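Local coordinates for TetR family transcription regulator (PDB 3PAS), which probably binds DNA at cis-regulatory sites and controls transcription, as other TetR family regulators do, at residues Phe60-Asp69 / Ile119-Ala127. Numbering follows the deposited sequence.
Sequences FYYVSDQVID and IQARNESRA
Asn123 reaches from the helix 119-126 into a hole formed by Phe60, Tyr61, Ser64 and Ile68, a knob-into-hole fit. Asn123 ND2 donates to Ser64 OG at 3.1 Å, with the acceptor tilted from the amide plane. Ser64 OG in turn donates to Phe60 O, one turn back in its own helix, and lies over the centre of one face of the Phe60 ring. This is the tight part of the contact. Phe60 CE2 meets Ile119 CG2 at 3.4 Å here, and His106 and Phe109 of helix 100-110 pack on the same phenyl ring. At the far end Ile68 CD1 touches Asn123 and its CG2 touches Ala127 CB.

The outer side is polar and more open to solvent. Arg122 bends at chi2 (-83°), which lays its guanidinium flat on one face of Tyr61, centres 4.0 Å apart and planes at 22°. The cation-pi contact is off-centre. The guanidinium edge meets Asp65 almost in one plane: Arg122 NH2 donates nearly straight to the syn lone pair of Asp65 OD2 (2.9 Å). Arg122 NH1 faces OD1, but that distance is modelled too short to be trusted. NH1 also donates a longer bond to Asn123 OD1, linking the amide to the charged side. One turn on, Arg126 extends and grips Asp69 side-on, with Arg126 NE on Asp69 OD1 and NH2 on OD2, both at 2.9 Å. The carboxylate of Asp65 lies over a face of this second guanidinium, a contact of charges alone.

The segments run roughly parallel, at 25°. Helix 52-76 also packs on helix 5-24, and, as in other TetR regulators, probably connects the DNA-binding part to the C-terminal domain. Two arginines face two aspartates, so their formal charges probably cancel, and Asp65, between both guanidiniums, is probably stabilised as a carboxylate.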
ATOM      1  N   PHE B  60       3.152 -17.914  -9.757  1.00 25.92           N
ATOM      2  CA  PHE B  60       3.903 -16.773  -9.251  1.00 25.94           C
ATOM      3  C   PHE B  60       5.077 -16.462 -10.205  1.00 27.91           C
ATOM      4  O   PHE B  60       5.301 -15.294 -10.587  1.00 24.04           O
ATOM      5  CB  PHE B  60       4.385 -16.993  -7.838  1.00 26.07           C
ATOM      6  CG  PHE B  60       5.143 -15.828  -7.285  1.00 26.22           C
ATOM      7  CD1 PHE B  60       4.488 -14.698  -6.959  1.00 19.94           C
ATOM      8  CD2 PHE B  60       6.512 -15.862  -7.194  1.00 25.26           C
ATOM      9  CE1 PHE B  60       5.185 -13.581  -6.455  1.00 30.35           C
ATOM     10  CE2 PHE B  60       7.204 -14.776  -6.680  1.00 33.49           C
ATOM     11  CZ  PHE B  60       6.552 -13.654  -6.333  1.00 25.91           C
ATOM     12  N   TYR B  61       5.790 -17.492 -10.633  1.00 24.69           N
ATOM     13  CA  TYR B  61       6.890 -17.294 -11.585  1.00 26.72           C
ATOM     14  C   TYR B  61       6.467 -16.841 -12.955  1.00 27.38           C
ATOM     15  O   TYR B  61       7.167 -16.048 -13.606  1.00 25.11           O
ATOM     16  CB  TYR B  61       7.741 -18.559 -11.706  1.00 28.26           C
ATOM     17  CG  TYR B  61       8.543 -18.867 -10.486  1.00 30.66           C
ATOM     18  CD1 TYR B  61       9.170 -17.851  -9.764  1.00 35.78           C
ATOM     19  CD2 TYR B  61       8.772 -20.175 -10.092  1.00 39.91           C
ATOM     20  CE1 TYR B  61       9.943 -18.130  -8.648  1.00 43.99           C
ATOM     21  CE2 TYR B  61       9.561 -20.461  -8.971  1.00 41.80           C
ATOM     22  CZ  TYR B  61      10.147 -19.430  -8.265  1.00 39.63           C
ATOM     23  OH  TYR B  61      10.922 -19.688  -7.162  1.00 46.82           O
ATOM     24  N   TYR B  62       5.336 -17.346 -13.423  1.00 25.07           N
ATOM     25  CA  TYR B  62       4.756 -16.890 -14.665  1.00 26.38           C
ATOM     26  C   TYR B  62       4.408 -15.377 -14.592  1.00 26.27           C
ATOM     27  O   TYR B  62       4.727 -14.587 -15.511  1.00 26.04           O
ATOM     28  CB  TYR B  62       3.496 -17.706 -14.937  1.00 24.32           C
ATOM     29  CG  TYR B  62       2.601 -17.179 -16.022  1.00 20.87           C
ATOM     30  CD1 TYR B  62       2.913 -17.379 -17.350  1.00 26.85           C
ATOM     31  CD2 TYR B  62       1.400 -16.531 -15.723  1.00 20.24           C
ATOM     32  CE1 TYR B  62       2.073 -16.941 -18.355  1.00 29.14           C
ATOM     33  CE2 TYR B  62       0.572 -16.096 -16.722  1.00 24.38           C
ATOM     34  CZ  TYR B  62       0.924 -16.310 -18.056  1.00 27.18           C
ATOM     35  OH  TYR B  62       0.110 -15.869 -19.106  1.00 29.87           O
ATOM     36  N   VAL B  63       3.758 -14.976 -13.510  1.00 26.76           N
ATOM     37  CA  VAL B  63       3.345 -13.582 -13.332  1.00 25.11           C
ATOM     38  C   VAL B  63       4.619 -12.684 -13.226  1.00 26.70           C
ATOM     39  O   VAL B  63       4.791 -11.707 -13.962  1.00 25.21           O
ATOM     40  CB  VAL B  63       2.416 -13.461 -12.104  1.00 26.13           C
ATOM     41  CG1 VAL B  63       2.256 -12.022 -11.701  1.00 30.90           C
ATOM     42  CG2 VAL B  63       1.017 -14.155 -12.372  1.00 21.02           C
ATOM     43  N   SER B  64       5.528 -13.080 -12.349  1.00 24.88           N
ATOM     44  CA  SER B  64       6.780 -12.370 -12.123  1.00 26.22           C
ATOM     45  C   SER B  64       7.637 -12.299 -13.395  1.00 27.56           C
ATOM     46  O   SER B  64       8.168 -11.235 -13.744  1.00 27.29           O
ATOM     47  CB  SER B  64       7.575 -13.022 -10.980  1.00 26.81           C
ATOM     48  OG  SER B  64       6.819 -13.055  -9.782  1.00 26.71           O
ATOM     49  N   ASP B  65       7.781 -13.409 -14.095  1.00 28.65           N
ATOM     50  CA  ASP B  65       8.546 -13.402 -15.351  1.00 28.50           C
ATOM     51  C   ASP B  65       7.976 -12.497 -16.428  1.00 29.14           C
ATOM     52  O   ASP B  65       8.720 -11.765 -17.090  1.00 28.77           O
ATOM     53  CB  ASP B  65       8.721 -14.799 -15.898  1.00 27.99           C
ATOM     54  CG  ASP B  65       9.581 -15.657 -14.977  1.00 31.39           C
ATOM     55  OD1 ASP B  65      10.159 -15.087 -14.018  1.00 42.89           O
ATOM     56  OD2 ASP B  65       9.641 -16.866 -15.188  1.00 38.48           O
ATOM     57  N   GLN B  66       6.673 -12.567 -16.640  1.00 28.30           N
ATOM     58  CA  GLN B  66       6.015 -11.680 -17.585  1.00 30.07           C
ATOM     59  C   GLN B  66       6.330 -10.219 -17.281  1.00 30.62           C
ATOM     60  O   GLN B  66       6.708  -9.459 -18.189  1.00 28.95           O
ATOM     61  CB  GLN B  66       4.496 -11.835 -17.492  1.00 30.77           C
ATOM     62  CG  GLN B  66       4.064 -12.998 -18.284  1.00 41.58           C
ATOM     63  CD  GLN B  66       2.648 -12.938 -18.501  1.00 53.28           C
ATOM     64  OE1 GLN B  66       2.180 -12.156 -19.336  1.00 48.93           O
ATOM     65  NE2 GLN B  66       1.904 -13.745 -17.739  1.00 44.54           N
ATOM     66  N   VAL B  67       6.112  -9.832 -16.026  1.00 27.09           N
ATOM     67  CA  VAL B  67       6.336  -8.462 -15.616  1.00 29.04           C
ATOM     68  C   VAL B  67       7.804  -8.054 -15.611  1.00 24.51           C
ATOM     69  O   VAL B  67       8.132  -6.987 -16.123  1.00 22.64           O
ATOM     70  CB  VAL B  67       5.706  -8.135 -14.243  1.00 28.29           C
ATOM     71  CG1 VAL B  67       6.142  -6.763 -13.778  1.00 32.16           C
ATOM     72  CG2 VAL B  67       4.161  -8.231 -14.331  1.00 31.94           C
ATOM     73  N   ILE B  68       8.670  -8.854 -14.987  1.00 26.00           N
ATOM     74  CA  ILE B  68      10.119  -8.535 -14.912  1.00 23.70           C
ATOM     75  C   ILE B  68      10.706  -8.441 -16.309  1.00 24.96           C
ATOM     76  O   ILE B  68      11.442  -7.490 -16.627  1.00 24.06           O
ATOM     77  CB  ILE B  68      10.887  -9.595 -14.103  1.00 24.91           C
ATOM     78  CG1 ILE B  68      10.444  -9.491 -12.633  1.00 28.62           C
ATOM     79  CG2 ILE B  68      12.415  -9.455 -14.320  1.00 26.37           C
ATOM     80  CD1 ILE B  68      10.975 -10.600 -11.727  1.00 24.12           C
ATOM     81  N   ASP B  69      10.412  -9.419 -17.171  1.00 24.16           N
ATOM     82  CA  ASP B  69      10.971  -9.391 -18.527  1.00 25.67           C
ATOM     83  C   ASP B  69      10.570  -8.150 -19.351  1.00 25.11           C
ATOM     84  O   ASP B  69      11.412  -7.592 -20.063  1.00 25.33           O
ATOM     85  CB  ASP B  69      10.640 -10.655 -19.296  1.00 26.71           C
ATOM     86  CG  ASP B  69      11.237 -11.890 -18.657  1.00 37.94           C
ATOM     87  OD1 ASP B  69      12.122 -11.764 -17.773  1.00 34.38           O
ATOM     88  OD2 ASP B  69      10.787 -13.005 -19.001  1.00 37.50           O
ATOM     89  N   ILE B 119      12.474 -17.628  -2.961  1.00 39.82           N
ATOM     90  CA  ILE B 119      11.646 -17.206  -4.099  1.00 37.00           C
ATOM     91  C   ILE B 119      12.007 -15.744  -4.460  1.00 36.83           C
ATOM     92  O   ILE B 119      12.275 -15.437  -5.621  1.00 36.36           O
ATOM     93  CB  ILE B 119      10.165 -17.391  -3.816  1.00 35.70           C
ATOM     94  CG1 ILE B 119       9.846 -18.901  -3.680  1.00 39.01           C
ATOM     95  CG2 ILE B 119       9.303 -16.755  -4.949  1.00 32.28           C
ATOM     96  CD1 ILE B 119       8.485 -19.186  -3.093  1.00 29.34           C
ATOM     97  N   GLN B 120      12.031 -14.902  -3.434  1.00 35.51           N
ATOM     98  CA  GLN B 120      12.478 -13.507  -3.492  1.00 39.82           C
ATOM     99  C   GLN B 120      13.795 -13.403  -4.211  1.00 38.64           C
ATOM    100  O   GLN B 120      13.896 -12.668  -5.170  1.00 35.70           O
ATOM    101  CB  GLN B 120      12.679 -12.983  -2.081  1.00 42.53           C
ATOM    102  CG  GLN B 120      13.303 -11.606  -1.962  1.00 50.41           C
ATOM    103  CD  GLN B 120      12.311 -10.588  -1.510  1.00 58.76           C
ATOM    104  OE1 GLN B 120      11.160 -10.567  -1.959  1.00 60.05           O
ATOM    105  NE2 GLN B 120      12.737  -9.741  -0.584  1.00 68.59           N
ATOM    106  N   ALA B 121      14.778 -14.191  -3.772  1.00 38.76           N
ATOM    107  CA  ALA B 121      16.120 -14.193  -4.352  1.00 38.63           C
ATOM    108  C   ALA B 121      16.077 -14.561  -5.826  1.00 36.37           C
ATOM    109  O   ALA B 121      16.787 -13.933  -6.652  1.00 36.85           O
ATOM    110  CB  ALA B 121      17.052 -15.165  -3.591  1.00 38.27           C
ATOM    111  N   ARG B 122      15.255 -15.557  -6.174  1.00 34.05           N
ATOM    112  CA  ARG B 122      15.132 -15.964  -7.583  1.00 34.03           C
ATOM    113  C   ARG B 122      14.622 -14.790  -8.467  1.00 32.00           C
ATOM    114  O   ARG B 122      15.115 -14.574  -9.564  1.00 32.36           O
ATOM    115  CB  ARG B 122      14.228 -17.193  -7.710  1.00 36.71           C
ATOM    116  CG  ARG B 122      14.057 -17.759  -9.135  1.00 38.60           C
ATOM    117  CD  ARG B 122      12.974 -16.988  -9.930  1.00 42.49           C
ATOM    118  NE  ARG B 122      12.488 -17.716 -11.099  1.00 37.47           N
ATOM    119  CZ  ARG B 122      11.655 -17.235 -12.019  1.00 36.79           C
ATOM    120  NH1 ARG B 122      11.199 -15.990 -11.935  1.00 33.85           N
ATOM    121  NH2 ARG B 122      11.295 -18.002 -13.040  1.00 33.66           N
ATOM    122  N   ASN B 123      13.609 -14.079  -8.005  1.00 32.18           N
ATOM    123  CA  ASN B 123      13.120 -12.885  -8.728  1.00 31.95           C
ATOM    124  C   ASN B 123      14.183 -11.743  -8.806  1.00 30.70           C
ATOM    125  O   ASN B 123      14.352 -11.103  -9.854  1.00 30.93           O
ATOM    126  CB  ASN B 123      11.842 -12.378  -8.076  1.00 31.32           C
ATOM    127  CG  ASN B 123      10.588 -13.093  -8.602  1.00 31.99           C
ATOM    128  OD1 ASN B 123      10.690 -13.999  -9.411  1.00 27.58           O
ATOM    129  ND2 ASN B 123       9.401 -12.618  -8.183  1.00 27.71           N
ATOM    130  N   GLU B 124      14.883 -11.497  -7.705  1.00 32.67           N
ATOM    131  CA  GLU B 124      15.982 -10.495  -7.687  1.00 32.56           C
ATOM    132  C   GLU B 124      17.076 -10.882  -8.692  1.00 32.93           C
ATOM    133  O   GLU B 124      17.616 -10.033  -9.430  1.00 32.69           O
ATOM    134  CB  GLU B 124      16.528 -10.317  -6.262  1.00 34.25           C
ATOM    135  CG  GLU B 124      15.488  -9.661  -5.340  1.00 42.43           C
ATOM    136  CD  GLU B 124      15.927  -9.466  -3.872  1.00 48.34           C
ATOM    137  OE1 GLU B 124      16.868 -10.129  -3.410  1.00 45.47           O
ATOM    138  OE2 GLU B 124      15.280  -8.650  -3.179  1.00 45.78           O
ATOM    139  N   SER B 125      17.385 -12.177  -8.747  1.00 34.68           N
ATOM    140  CA  SER B 125      18.300 -12.700  -9.729  1.00 34.54           C
ATOM    141  C   SER B 125      17.875 -12.474 -11.188  1.00 32.68           C
ATOM    142  O   SER B 125      18.699 -12.088 -12.020  1.00 32.59           O
ATOM    143  CB  SER B 125      18.504 -14.182  -9.493  1.00 38.03           C
ATOM    144  OG  SER B 125      19.500 -14.642 -10.354  1.00 43.70           O
ATOM    145  N   ARG B 126      16.613 -12.742 -11.518  1.00 29.69           N
ATOM    146  CA  ARG B 126      16.131 -12.495 -12.882  1.00 28.63           C
ATOM    147  C   ARG B 126      16.190 -10.984 -13.209  1.00 29.10           C
ATOM    148  O   ARG B 126      16.492 -10.566 -14.349  1.00 28.97           O
ATOM    149  CB  ARG B 126      14.694 -12.964 -13.020  1.00 32.28           C
ATOM    150  CG  ARG B 126      14.250 -13.054 -14.477  1.00 35.95           C
ATOM    151  CD  ARG B 126      12.939 -13.736 -14.564  1.00 36.17           C
ATOM    152  NE  ARG B 126      12.532 -13.996 -15.933  1.00 32.23           N
ATOM    153  CZ  ARG B 126      12.666 -15.153 -16.585  1.00 34.39           C
ATOM    154  NH1 ARG B 126      13.256 -16.214 -16.049  1.00 29.26           N
ATOM    155  NH2 ARG B 126      12.204 -15.245 -17.812  1.00 34.57           N
ATOM    156  N   ALA B 127      15.926 -10.174 -12.188  1.00 28.23           N
ATOM    157  CA  ALA B 127      15.991  -8.715 -12.322  1.00 28.35           C
ATOM    158  C   ALA B 127      17.387  -8.080 -12.065  1.00 28.63           C
ATOM    159  O   ALA B 127      17.507  -6.859 -11.925  1.00 23.83           O
ATOM    160  CB  ALA B 127      14.956  -8.075 -11.418  1.00 25.73           C
TER